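Local coordinates for alpha-L-arabinosidase (Xanthomonas axonopodis pv. citri, PDB 6D25), which hydrolyses alpha-L-arabinofuranosyl linkages as a GH51 family enzyme, probably removing arabinose side groups from arabinoxylans, including internal di-substituted units, at residues A[109-114]-A[135-140]; A[210-215]-A[250-255]; A[296-301]-A[353-358]; A[470-475]-A[491-496]. All coordinates share one frame; numbering follows the deposited sequence.

The four contacts follow one another along the chain; none nests in or crosses another. Contact 1 comes first and closes a loop of 20 residues, joining the long excursion after strand 93-96 to the start of helix 136-146. Contact 2 packs helix 212-224 on helix 246-256, with 34 residues between its segments. Contact 3 does the same for helices 285-312 and 346-361, across 51 residues that include strand 319-325. Contacts 2 and 3 join outer helices of the barrel; contact 1 joins one to a loop. Contact 4 closes a 15-residue loop in the C-terminal beta domain, pairing strands 468-473 and 493-494. It approaches contact 3 to about 7 Å between nearest atoms, without touching.

Contact 1 of 4, residues A[109-114]-A[135-140]; sequences DGVGTP and GTHEFM
Gly135, the N-cap of helix 136-146, brings its CA to 3.3 Å from Gly110 O. This is a CA-H...O contact, with an angle of 160° at the hydrogen. Thr136 lies side by side with Val111, both side chains pointing the same way, and Val111 CG1 is 3.9 Å from Thr136 CB. The Thr136 hydroxyl is bonded to Trp167. The helix that starts here precedes strand 149-154 in the (beta/alpha)8 barrel, and residues 109-114 belong to the long loop that follows strand 93-96. His137 offers a ring edge to Val111: CG1 is near the ring plane, 4.3 Å from His137 CD2. Its NE2 bonds to Tyr170. The backbone His137 N gives its hydrogen to a water at 2.9 Å. That water donates to Gly110 O at 2.7 Å and to Glu138 OE1 at 2.7 Å. Glu138 turns back on the helix start through a bend at chi2 (77°). OE1 thereby receives Gly135 N at 2.8 Å, on its anti side and 34° out of the carboxylate plane. This is half a capping box, from N3 back to the N-cap; Gly135 has no side chain to supply the rest. OE2 forms salt bridges with Arg117 and Arg133.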
loop_
_atom_site.group_PDB
_atom_site.type_symbol
_atom_site.label_atom_id
_atom_site.label_comp_id
_atom_site.label_asym_id
_atom_site.label_seq_id
_atom_site.Cartn_x
_atom_site.Cartn_y
_atom_site.Cartn_z
ATOM N N ASP A 109 4.066 17.506 9.951
ATOM C CA ASP A 109 4.323 17.660 11.383
ATOM C C ASP A 109 5.428 18.698 11.620
ATOM O O ASP A 109 5.576 19.207 12.720
ATOM C CB ASP A 109 4.728 16.341 12.030
ATOM C CG ASP A 109 3.612 15.290 12.108
ATOM O OD1 ASP A 109 2.441 15.649 11.946
ATOM O OD2 ASP A 109 3.931 14.100 12.343
ATOM N N GLY A 110 6.250 18.968 10.614
ATOM C CA GLY A 110 7.397 19.823 10.777
ATOM C C GLY A 110 7.301 21.171 10.077
ATOM O O GLY A 110 8.341 21.822 9.892
ATOM N N VAL A 111 6.099 21.603 9.683
ATOM C CA VAL A 111 5.934 22.934 9.098
ATOM C C VAL A 111 4.861 23.693 9.864
ATOM O O VAL A 111 4.000 23.114 10.530
ATOM C CB VAL A 111 5.620 22.879 7.587
ATOM C CG1 VAL A 111 6.704 22.132 6.829
ATOM C CG2 VAL A 111 4.254 22.298 7.283
ATOM N N GLY A 112 4.896 24.993 9.701
ATOM C CA GLY A 112 3.901 25.867 10.283
ATOM C C GLY A 112 4.412 26.441 11.569
ATOM O O GLY A 112 5.549 26.161 11.981
ATOM N N THR A 113 3.572 27.272 12.196
ATOM C CA THR A 113 3.920 27.893 13.452
ATOM C C THR A 113 4.483 26.819 14.409
ATOM O O THR A 113 3.862 25.788 14.602
ATOM C CB THR A 113 2.654 28.483 14.078
ATOM O OG1 THR A 113 2.099 29.455 13.175
ATOM C CG2 THR A 113 2.889 29.105 15.448
ATOM N N PRO A 114 5.663 27.074 15.025
ATOM C CA PRO A 114 6.302 25.992 15.839
ATOM C C PRO A 114 5.426 25.470 16.969
ATOM O O PRO A 114 5.410 24.270 17.160
ATOM C CB PRO A 114 7.526 26.708 16.407
ATOM C CG PRO A 114 7.948 27.624 15.262
ATOM C CD PRO A 114 6.634 28.179 14.741
ATOM N N GLY A 135 12.242 21.304 11.239
ATOM C CA GLY A 135 11.438 20.728 10.201
ATOM C C GLY A 135 11.919 21.160 8.821
ATOM O O GLY A 135 13.072 21.582 8.655
ATOM N N THR A 136 11.025 21.080 7.835
ATOM C CA THR A 136 11.408 21.357 6.433
ATOM C C THR A 136 12.116 22.717 6.289
ATOM O O THR A 136 13.178 22.809 5.661
ATOM C CB THR A 136 10.206 21.279 5.475
ATOM O OG1 THR A 136 9.804 19.928 5.379
ATOM C CG2 THR A 136 10.548 21.792 4.097
ATOM N N HIS A 137 11.543 23.786 6.805
ATOM C CA HIS A 137 12.130 25.085 6.580
ATOM C C HIS A 137 13.492 25.178 7.275
ATOM O O HIS A 137 14.435 25.782 6.721
ATOM C CB HIS A 137 11.217 26.213 7.071
ATOM C CG HIS A 137 10.050 26.438 6.183
ATOM N ND1 HIS A 137 9.847 27.613 5.521
ATOM C CD2 HIS A 137 9.014 25.629 5.869
ATOM C CE1 HIS A 137 8.731 27.534 4.843
ATOM N NE2 HIS A 137 8.196 26.327 5.001
ATOM N N GLU A 138 13.582 24.618 8.487
ATOM C CA GLU A 138 14.799 24.787 9.238
ATOM C C GLU A 138 15.915 23.998 8.554
ATOM O O GLU A 138 17.045 24.506 8.438
ATOM C CB GLU A 138 14.585 24.363 10.704
ATOM C CG GLU A 138 13.611 25.266 11.443
ATOM C CD GLU A 138 12.124 25.075 11.153
ATOM O OE1 GLU A 138 11.726 23.997 10.630
ATOM O OE2 GLU A 138 11.375 25.999 11.467
ATOM N N PHE A 139 15.615 22.762 8.093
ATOM C CA PHE A 139 16.642 21.999 7.394
ATOM C C PHE A 139 17.009 22.677 6.058
ATOM O O PHE A 139 18.226 22.848 5.734
ATOM C CB PHE A 139 16.224 20.554 7.148
ATOM C CG PHE A 139 17.206 19.812 6.299
ATOM C CD1 PHE A 139 18.459 19.470 6.796
ATOM C CD2 PHE A 139 16.935 19.533 4.974
ATOM C CE1 PHE A 139 19.389 18.823 6.003
ATOM C CE2 PHE A 139 17.874 18.873 4.184
ATOM C CZ PHE A 139 19.095 18.529 4.713
ATOM N N MET A 140 16.014 23.048 5.265
ATOM C CA MET A 140 16.342 23.543 3.933
ATOM C C MET A 140 17.099 24.873 4.018
ATOM O O MET A 140 18.058 25.101 3.238
ATOM C CB MET A 140 15.087 23.678 3.062
ATOM C CG MET A 140 14.455 22.352 2.727
ATOM S SD MET A 140 15.577 21.181 1.887
ATOM C CE MET A 140 15.668 22.000 0.303
HETATM O O HOH W 1 9.624 23.996 8.934
#

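Contact 2 of 4, residues A[210-215]-A[250-255]; sequences MRVEYA and EVMMRE
Two neighbouring outer helices of the (beta/alpha)8 barrel meet here, through Val212 near the start of helix 212-224 and Val251 and Met252 of helix 246-256. The core is apolar. Val212 sets one methyl on Val251 and the other against Met252 and Val251. CG1 stands 3.6 Å from Val251 CB, and CG2 stands 3.7 Å from Met252 CG. The Val212 side chain slides past Met252 in the opposite sense. The bend at chi2 (-64°) sets Met252 SD 3.9 Å from Val212 CG2. Ala216 and Phe219, further along helix 212-224, also touch Met252. A polar strip borders this core. Glu213 crosses Val251 at about a right angle, with OE2 4.1 Å from Val251 CG2. The same oxygen takes a hydrogen bond from His247 and another from a water at 2.7 Å. The water accepts from Arg254 NH2 at 3.3 Å, so it links the two charged groups indirectly. Arg254 NE is itself held at 2.9 Å by Glu255 OE2, nearly in the guanidinium plane. At the trimer interface, Arg211 NE forms a salt bridge with Asp217 of a neighbouring subunit. The packing is that of successive helices in a beta-alpha-beta series of the barrel, here beside a subunit boundary.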
loop_
_atom_site.group_PDB
_atom_site.type_symbol
_atom_site.label_atom_id
_atom_site.label_comp_id
_atom_site.label_asym_id
_atom_site.label_seq_id
_atom_site.Cartn_x
_atom_site.Cartn_y
_atom_site.Cartn_z
ATOM N N MET A 210 10.431 -5.539 4.080
ATOM C CA MET A 210 9.961 -5.922 2.756
ATOM C C MET A 210 10.916 -6.917 2.094
ATOM O O MET A 210 12.134 -6.708 2.118
ATOM C CB MET A 210 9.832 -4.688 1.870
ATOM C CG MET A 210 8.863 -3.653 2.392
ATOM S SD MET A 210 8.645 -2.331 1.153
ATOM C CE MET A 210 7.739 -1.107 2.101
ATOM N N ARG A 211 10.377 -7.933 1.460
ATOM C CA ARG A 211 11.111 -8.673 0.436
ATOM C C ARG A 211 11.396 -7.735 -0.748
ATOM O O ARG A 211 10.581 -6.846 -1.045
ATOM C CB ARG A 211 10.280 -9.791 -0.190
ATOM C CG ARG A 211 9.664 -10.814 0.720
ATOM C CD ARG A 211 8.876 -11.847 -0.093
ATOM N NE ARG A 211 7.745 -11.348 -0.852
ATOM C CZ ARG A 211 7.496 -11.619 -2.145
ATOM N NH1 ARG A 211 8.271 -12.418 -2.859
ATOM N NH2 ARG A 211 6.469 -11.053 -2.749
ATOM N N VAL A 212 12.522 -7.953 -1.429
ATOM C CA VAL A 212 12.882 -7.054 -2.532
ATOM C C VAL A 212 11.804 -7.081 -3.626
ATOM O O VAL A 212 11.560 -6.032 -4.206
ATOM C CB VAL A 212 14.269 -7.355 -3.112
ATOM C CG1 VAL A 212 14.366 -8.730 -3.737
ATOM C CG2 VAL A 212 14.699 -6.266 -4.062
ATOM N N GLU A 213 11.177 -8.209 -3.869
ATOM C CA GLU A 213 10.151 -8.286 -4.932
ATOM C C GLU A 213 9.011 -7.290 -4.636
ATOM O O GLU A 213 8.502 -6.589 -5.561
ATOM C CB GLU A 213 9.609 -9.698 -5.085
ATOM C CG GLU A 213 10.623 -10.720 -5.597
ATOM C CD GLU A 213 11.647 -11.274 -4.603
ATOM O OE1 GLU A 213 11.597 -10.938 -3.383
ATOM O OE2 GLU A 213 12.551 -12.036 -5.065
ATOM N N TYR A 214 8.671 -7.130 -3.371
ATOM C CA TYR A 214 7.622 -6.206 -2.938
ATOM C C TYR A 214 8.151 -4.776 -2.940
ATOM O O TYR A 214 7.490 -3.858 -3.439
ATOM C CB TYR A 214 7.090 -6.625 -1.552
ATOM C CG TYR A 214 5.996 -5.756 -0.995
ATOM C CD1 TYR A 214 4.831 -5.511 -1.716
ATOM C CD2 TYR A 214 6.099 -5.210 0.257
ATOM C CE1 TYR A 214 3.819 -4.694 -1.214
ATOM C CE2 TYR A 214 5.087 -4.431 0.801
ATOM C CZ TYR A 214 3.936 -4.168 0.062
ATOM O OH TYR A 214 2.925 -3.428 0.600
ATOM N N ALA A 215 9.351 -4.575 -2.429
ATOM C CA ALA A 215 9.966 -3.260 -2.397
ATOM C C ALA A 215 10.102 -2.677 -3.811
ATOM O O ALA A 215 9.995 -1.470 -3.956
ATOM C CB ALA A 215 11.318 -3.318 -1.726
ATOM N N GLU A 250 20.034 -7.374 -7.553
ATOM C CA GLU A 250 19.603 -8.048 -8.755
ATOM C C GLU A 250 18.128 -7.692 -9.057
ATOM O O GLU A 250 17.787 -7.336 -10.197
ATOM C CB GLU A 250 19.795 -9.554 -8.589
ATOM C CG GLU A 250 19.183 -10.372 -9.687
ATOM C CD GLU A 250 20.002 -10.436 -10.953
ATOM O OE1 GLU A 250 21.233 -10.290 -10.881
ATOM O OE2 GLU A 250 19.381 -10.669 -12.021
ATOM N N VAL A 251 17.244 -7.839 -8.066
ATOM C CA VAL A 251 15.829 -7.633 -8.334
ATOM C C VAL A 251 15.546 -6.147 -8.518
ATOM O O VAL A 251 14.782 -5.797 -9.416
ATOM C CB VAL A 251 14.949 -8.262 -7.236
ATOM C CG1 VAL A 251 13.488 -7.901 -7.421
ATOM C CG2 VAL A 251 15.144 -9.770 -7.230
ATOM N N MET A 252 16.087 -5.278 -7.679
ATOM C CA MET A 252 15.768 -3.864 -7.826
ATOM C C MET A 252 16.217 -3.390 -9.220
ATOM O O MET A 252 15.495 -2.612 -9.868
ATOM C CB MET A 252 16.456 -2.966 -6.796
ATOM C CG MET A 252 15.916 -3.088 -5.434
ATOM S SD MET A 252 14.157 -2.553 -5.216
ATOM C CE MET A 252 14.150 -1.040 -6.141
ATOM N N MET A 253 17.398 -3.817 -9.669
ATOM C CA MET A 253 17.884 -3.359 -10.973
ATOM C C MET A 253 17.062 -4.005 -12.098
ATOM O O MET A 253 16.655 -3.309 -13.040
ATOM C CB MET A 253 19.391 -3.672 -11.135
ATOM C CG MET A 253 20.271 -2.856 -10.245
ATOM S SD MET A 253 20.133 -1.074 -10.450
ATOM C CE MET A 253 20.963 -0.904 -12.029
ATOM N N ARG A 254 16.824 -5.313 -12.010
ATOM C CA ARG A 254 16.054 -6.018 -13.031
ATOM C C ARG A 254 14.669 -5.352 -13.175
ATOM O O ARG A 254 14.174 -5.168 -14.273
ATOM C CB ARG A 254 15.832 -7.491 -12.677
ATOM C CG ARG A 254 15.047 -8.314 -13.686
ATOM C CD ARG A 254 14.868 -9.744 -13.126
ATOM N NE ARG A 254 13.837 -9.793 -12.075
ATOM C CZ ARG A 254 13.848 -10.585 -11.003
ATOM N NH1 ARG A 254 14.825 -11.456 -10.799
ATOM N NH2 ARG A 254 12.835 -10.538 -10.149
ATOM N N GLU A 255 14.033 -5.034 -12.058
ATOM C CA GLU A 255 12.646 -4.629 -12.061
ATOM C C GLU A 255 12.493 -3.114 -12.210
ATOM O O GLU A 255 11.436 -2.678 -12.667
ATOM C CB GLU A 255 11.888 -5.061 -10.794
ATOM C CG GLU A 255 11.753 -6.542 -10.656
ATOM C CD GLU A 255 11.028 -7.215 -11.833
ATOM O OE1 GLU A 255 10.087 -6.656 -12.350
ATOM O OE2 GLU A 255 11.394 -8.323 -12.187
HETATM O O HOH W 2 12.588 -12.650 -7.679
#

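Contact 3 of 4, residues A[296-301]-A[353-358]; sequences LVMDEL and SLNFDI
Ile358 fills the tight part of this contact, set against Asp299 and reaching Leu296. Its CG2 lies 3.8 Å from Asp299 CA, and its CD1 is 4.0 Å from Leu296 CD2. With CG1 anti to the carbonyl carbon (chi1 -72°) and CG2 anti to N, CD1 reaches toward Leu296 while CG2 lies on Asp299. The side chains of Ile358 and Asp299 cross at a slant. Met298 closes the inner flank. It is bent at chi2 and chi3 and curls round the amide oxygen of Asn355, with CG at 3.5 Å and CE at 3.6 Å from Asn355 OD1. The other end of this amide, ND2, is bonded to Val351 O and Thr295 OG1, which fixes its rotation and turns OD1 to the methionine. Strand residues Met265, Tyr267, Val322 and Trp325 pack on Met298 from the barrel side.

The outer side is looser. Leu296 CD2, close to Ile358, stands 4.3 Å from Leu354 CD1. Leu296 is partly exposed, yet Val426, Pro427 and His430 of strand 424-435 also touch it. The Asp299 backbone and CB meet Ile358 closely, but its carboxylate lies on the partly exposed flank, with OD1 bonded to His362. Helix 285-312 is kinked here: the N of Met298 and of Asp299 lack a bond to the turn before, and Asp299 N bonds instead to Leu296 O.

The segment axes approach to 9.2 Å and cross at -21°. Such near-parallel packing of helices on either side of one strand in the chain, here 319-325, is characteristic of the (beta/alpha)8 barrel.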
loop_
_atom_site.group_PDB
_atom_site.type_symbol
_atom_site.label_atom_id
_atom_site.label_comp_id
_atom_site.label_asym_id
_atom_site.label_seq_id
_atom_site.Cartn_x
_atom_site.Cartn_y
_atom_site.Cartn_z
ATOM N N LEU A 296 37.512 -2.695 5.070
ATOM C CA LEU A 296 38.014 -2.919 3.717
ATOM C C LEU A 296 37.068 -3.801 2.875
ATOM O O LEU A 296 37.170 -3.814 1.639
ATOM C CB LEU A 296 39.410 -3.538 3.795
ATOM C CG LEU A 296 40.526 -2.536 4.121
ATOM C CD1 LEU A 296 41.820 -3.280 4.424
ATOM C CD2 LEU A 296 40.757 -1.607 2.970
ATOM N N VAL A 297 36.154 -4.471 3.528
ATOM C CA VAL A 297 35.171 -5.300 2.844
ATOM C C VAL A 297 34.322 -4.420 1.877
ATOM O O VAL A 297 33.797 -4.908 0.869
ATOM C CB VAL A 297 34.308 -6.049 3.878
ATOM C CG1 VAL A 297 33.111 -6.741 3.235
ATOM C CG2 VAL A 297 35.105 -7.055 4.687
ATOM N N MET A 298 34.217 -3.128 2.171
ATOM C CA MET A 298 33.533 -2.177 1.265
ATOM C C MET A 298 33.970 -2.370 -0.197
ATOM O O MET A 298 33.142 -2.256 -1.103
ATOM C CB MET A 298 33.795 -0.739 1.705
ATOM C CG MET A 298 33.114 0.314 0.852
ATOM S SD MET A 298 31.323 0.347 0.993
ATOM C CE MET A 298 31.082 1.207 2.545
ATOM N N ASP A 299 35.261 -2.642 -0.445
ATOM C CA ASP A 299 35.720 -2.761 -1.811
ATOM C C ASP A 299 35.065 -3.969 -2.512
ATOM O O ASP A 299 34.611 -3.854 -3.639
ATOM C CB ASP A 299 37.241 -2.860 -1.915
ATOM C CG ASP A 299 37.679 -2.829 -3.374
ATOM O OD1 ASP A 299 37.508 -1.819 -4.028
ATOM O OD2 ASP A 299 38.105 -3.847 -3.859
ATOM N N GLU A 300 35.020 -5.122 -1.834
ATOM C CA GLU A 300 34.387 -6.322 -2.379
ATOM C C GLU A 300 32.891 -6.073 -2.631
ATOM O O GLU A 300 32.358 -6.461 -3.671
ATOM C CB GLU A 300 34.588 -7.497 -1.414
ATOM C CG GLU A 300 33.852 -8.742 -1.828
ATOM C CD GLU A 300 33.930 -9.900 -0.841
ATOM O OE1 GLU A 300 34.752 -9.828 0.119
ATOM O OE2 GLU A 300 33.159 -10.869 -1.062
ATOM N N LEU A 301 32.203 -5.458 -1.664
ATOM C CA LEU A 301 30.764 -5.172 -1.808
ATOM C C LEU A 301 30.524 -4.267 -3.017
ATOM O O LEU A 301 29.640 -4.563 -3.848
ATOM C CB LEU A 301 30.235 -4.500 -0.543
ATOM C CG LEU A 301 30.296 -5.331 0.738
ATOM C CD1 LEU A 301 29.790 -4.494 1.898
ATOM C CD2 LEU A 301 29.512 -6.637 0.636
ATOM N N SER A 353 39.801 7.268 5.717
ATOM C CA SER A 353 40.744 7.384 4.596
ATOM C C SER A 353 40.653 6.143 3.705
ATOM O O SER A 353 40.669 6.280 2.462
ATOM C CB SER A 353 42.181 7.652 5.019
ATOM O OG SER A 353 42.682 6.558 5.755
ATOM N N LEU A 354 40.475 4.986 4.291
ATOM C CA LEU A 354 40.414 3.759 3.474
ATOM C C LEU A 354 39.151 3.745 2.602
ATOM O O LEU A 354 39.191 3.326 1.441
ATOM C CB LEU A 354 40.484 2.532 4.374
ATOM C CG LEU A 354 41.768 2.363 5.174
ATOM C CD1 LEU A 354 41.623 1.214 6.148
ATOM C CD2 LEU A 354 42.938 2.134 4.258
ATOM N N ASN A 355 38.037 4.208 3.144
ATOM C CA ASN A 355 36.798 4.269 2.403
ATOM C C ASN A 355 36.880 5.288 1.261
ATOM O O ASN A 355 36.460 4.979 0.129
ATOM C CB ASN A 355 35.599 4.502 3.306
ATOM C CG ASN A 355 35.127 3.214 3.931
ATOM O OD1 ASN A 355 34.309 2.496 3.338
ATOM N ND2 ASN A 355 35.626 2.902 5.138
ATOM N N PHE A 356 37.429 6.468 1.523
ATOM C CA PHE A 356 37.635 7.449 0.433
ATOM C C PHE A 356 38.530 6.884 -0.685
ATOM O O PHE A 356 38.224 7.070 -1.863
ATOM C CB PHE A 356 38.228 8.740 0.965
ATOM C CG PHE A 356 37.346 9.483 1.937
ATOM C CD1 PHE A 356 35.959 9.452 1.829
ATOM C CD2 PHE A 356 37.908 10.310 2.891
ATOM C CE1 PHE A 356 35.156 10.224 2.660
ATOM C CE2 PHE A 356 37.095 11.076 3.716
ATOM C CZ PHE A 356 35.732 11.002 3.619
ATOM N N ASP A 357 39.583 6.171 -0.305
ATOM C CA ASP A 357 40.445 5.527 -1.301
ATOM C C ASP A 357 39.591 4.595 -2.166
ATOM O O ASP A 357 39.637 4.647 -3.404
ATOM C CB ASP A 357 41.590 4.757 -0.646
ATOM C CG ASP A 357 42.657 5.583 0.076
ATOM O OD1 ASP A 357 42.695 6.852 -0.112
ATOM O OD2 ASP A 357 43.471 4.940 0.862
ATOM N N ILE A 358 38.781 3.761 -1.496
ATOM C CA ILE A 358 37.999 2.748 -2.202
ATOM C C ILE A 358 36.957 3.407 -3.118
ATOM O O ILE A 358 36.793 3.043 -4.290
ATOM C CB ILE A 358 37.386 1.774 -1.196
ATOM C CG1 ILE A 358 38.443 0.850 -0.585
ATOM C CG2 ILE A 358 36.226 0.973 -1.816
ATOM C CD1 ILE A 358 37.951 0.161 0.685
#

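Contact 4 of 4, residues A[470-475]-A[491-496]; sequences GQILTA and APVAFK
Backbone hydrogen bonds join Ile472 to Val493 as an antiparallel hydrogen-bonded pair. Ile472 N reaches Val493 O at 2.9 Å, nearly in line with the carbonyl bond (C=O...N 168°). Val493 N returns to Ile472 O at 3.1 Å. A third bond runs from Phe495 N to Gly470 O at 2.9 Å; here the donor sits above the carbonyl plane, 47° out of it.

Two CA-H...O contacts accompany these bonds. Gln471 CA is 3.2 Å from Val493 O, and Pro492 CA is 3.3 Å from Ile472 O.

Apolar contacts lie on both faces. On one, Ile472 CG2 meets Val493 CG2 at 3.7 Å. On the same face Phe495 CD1 is 3.9 Å from Ile472 CB. Phe495 CG is anti to its own N (chi1 177°), which brings the ring alongside Ile472, meeting CB obliquely, and on to Leu517 of strand 513-519. On the other face Leu473 CD1 meets Pro492 CD at 3.8 Å, and helix 393-400 covers Leu473.

Polar side-chain contact is slight. The Gln471 amide lies against the Val493 peptide, and its NE2 faces Ala494.

Waters extend the pairing at both ends. One accepts from Gly470 N and donates to Phe495 O. A second accepts from Thr474 N and lies near Ile472 O and Ala491 O. A third accepts from Ala491 N and lies close to Thr474 O.

The pairing rests on main-chain groups and waters, and so depends little on side-chain identity; the side chains instead pack the pair onto strand 513-519 and helix 393-400.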
loop_
_atom_site.group_PDB
_atom_site.type_symbol
_atom_site.label_atom_id
_atom_site.label_comp_id
_atom_site.label_asym_id
_atom_site.label_seq_id
_atom_site.Cartn_x
_atom_site.Cartn_y
_atom_site.Cartn_z
ATOM N N GLY A 470 53.006 18.293 2.351
ATOM C CA GLY A 470 51.895 17.469 2.779
ATOM C C GLY A 470 51.534 17.676 4.219
ATOM O O GLY A 470 52.185 18.427 4.943
ATOM N N GLN A 471 50.485 16.952 4.606
ATOM C CA GLN A 471 50.014 16.918 5.961
ATOM C C GLN A 471 49.908 15.469 6.445
ATOM O O GLN A 471 49.707 14.559 5.657
ATOM C CB GLN A 471 48.627 17.573 6.009
ATOM C CG GLN A 471 48.632 19.056 5.686
ATOM C CD GLN A 471 48.928 19.923 6.889
ATOM O OE1 GLN A 471 48.196 19.961 7.898
ATOM N NE2 GLN A 471 50.011 20.669 6.783
ATOM N N ILE A 472 50.055 15.296 7.750
ATOM C CA ILE A 472 49.989 13.980 8.389
ATOM C C ILE A 472 48.980 14.049 9.528
ATOM O O ILE A 472 48.987 14.986 10.309
ATOM C CB ILE A 472 51.355 13.467 8.888
ATOM C CG1 ILE A 472 51.209 12.072 9.507
ATOM C CG2 ILE A 472 52.051 14.456 9.834
ATOM C CD1 ILE A 472 52.530 11.333 9.679
ATOM N N LEU A 473 48.137 13.032 9.569
ATOM C CA LEU A 473 47.249 12.787 10.678
ATOM C C LEU A 473 47.671 11.486 11.372
ATOM O O LEU A 473 47.629 10.414 10.755
ATOM C CB LEU A 473 45.819 12.700 10.162
ATOM C CG LEU A 473 44.726 12.652 11.232
ATOM C CD1 LEU A 473 44.717 13.970 12.040
ATOM C CD2 LEU A 473 43.371 12.478 10.561
ATOM N N THR A 474 48.107 11.632 12.619
ATOM C CA THR A 474 48.557 10.527 13.435
ATOM C C THR A 474 48.406 10.956 14.903
ATOM O O THR A 474 47.875 12.041 15.208
ATOM C CB THR A 474 49.982 10.069 13.055
ATOM O OG1 THR A 474 50.282 8.817 13.687
ATOM C CG2 THR A 474 51.050 11.067 13.416
ATOM N N ALA A 475 48.862 10.099 15.779
ATOM C CA ALA A 475 48.871 10.355 17.210
ATOM C C ALA A 475 49.881 9.389 17.828
ATOM O O ALA A 475 50.256 8.411 17.183
ATOM C CB ALA A 475 47.487 10.186 17.814
ATOM N N ALA A 491 45.190 15.625 15.250
ATOM C CA ALA A 491 44.905 16.733 14.313
ATOM C C ALA A 491 46.067 16.860 13.342
ATOM O O ALA A 491 47.193 16.556 13.699
ATOM C CB ALA A 491 44.699 18.040 15.061
ATOM N N PRO A 492 45.772 17.334 12.119
ATOM C CA PRO A 492 46.759 17.269 11.079
ATOM C C PRO A 492 47.830 18.346 11.285
ATOM O O PRO A 492 47.512 19.425 11.736
ATOM C CB PRO A 492 45.974 17.447 9.767
ATOM C CG PRO A 492 44.707 18.124 10.166
ATOM C CD PRO A 492 44.488 17.776 11.621
ATOM N N VAL A 493 49.061 18.017 10.938
ATOM C CA VAL A 493 50.175 18.946 10.983
ATOM C C VAL A 493 51.008 18.773 9.710
ATOM O O VAL A 493 50.831 17.768 8.978
ATOM C CB VAL A 493 51.035 18.702 12.242
ATOM C CG1 VAL A 493 50.253 18.945 13.518
ATOM C CG2 VAL A 493 51.728 17.313 12.217
ATOM N N ALA A 494 51.923 19.707 9.480
ATOM C CA ALA A 494 52.811 19.620 8.323
ATOM C C ALA A 494 53.614 18.315 8.361
ATOM O O ALA A 494 54.121 17.922 9.400
ATOM C CB ALA A 494 53.720 20.831 8.243
ATOM N N PHE A 495 53.693 17.636 7.230
ATOM C CA PHE A 495 54.424 16.393 7.099
ATOM C C PHE A 495 55.739 16.675 6.370
ATOM O O PHE A 495 55.734 17.255 5.281
ATOM C CB PHE A 495 53.627 15.377 6.278
ATOM C CG PHE A 495 54.331 14.063 6.018
ATOM C CD1 PHE A 495 54.762 13.281 7.067
ATOM C CD2 PHE A 495 54.514 13.590 4.720
ATOM C CE1 PHE A 495 55.378 12.060 6.834
ATOM C CE2 PHE A 495 55.148 12.374 4.484
ATOM C CZ PHE A 495 55.569 11.609 5.547
ATOM N N LYS A 496 56.830 16.188 6.934
ATOM C CA LYS A 496 58.188 16.486 6.431
ATOM C C LYS A 496 58.857 15.234 5.861
ATOM O O LYS A 496 60.001 15.323 5.510
ATOM C CB LYS A 496 59.004 17.124 7.570
ATOM C CG LYS A 496 58.554 18.555 7.812
ATOM C CD LYS A 496 58.606 19.039 9.262
ATOM C CE LYS A 496 57.617 20.190 9.495
ATOM N NZ LYS A 496 57.027 20.232 10.865
HETATM O O HOH W 3 54.951 19.582 4.248
HETATM O O HOH W 4 49.018 14.523 13.140
HETATM O O HOH W 5 47.897 14.579 16.121
#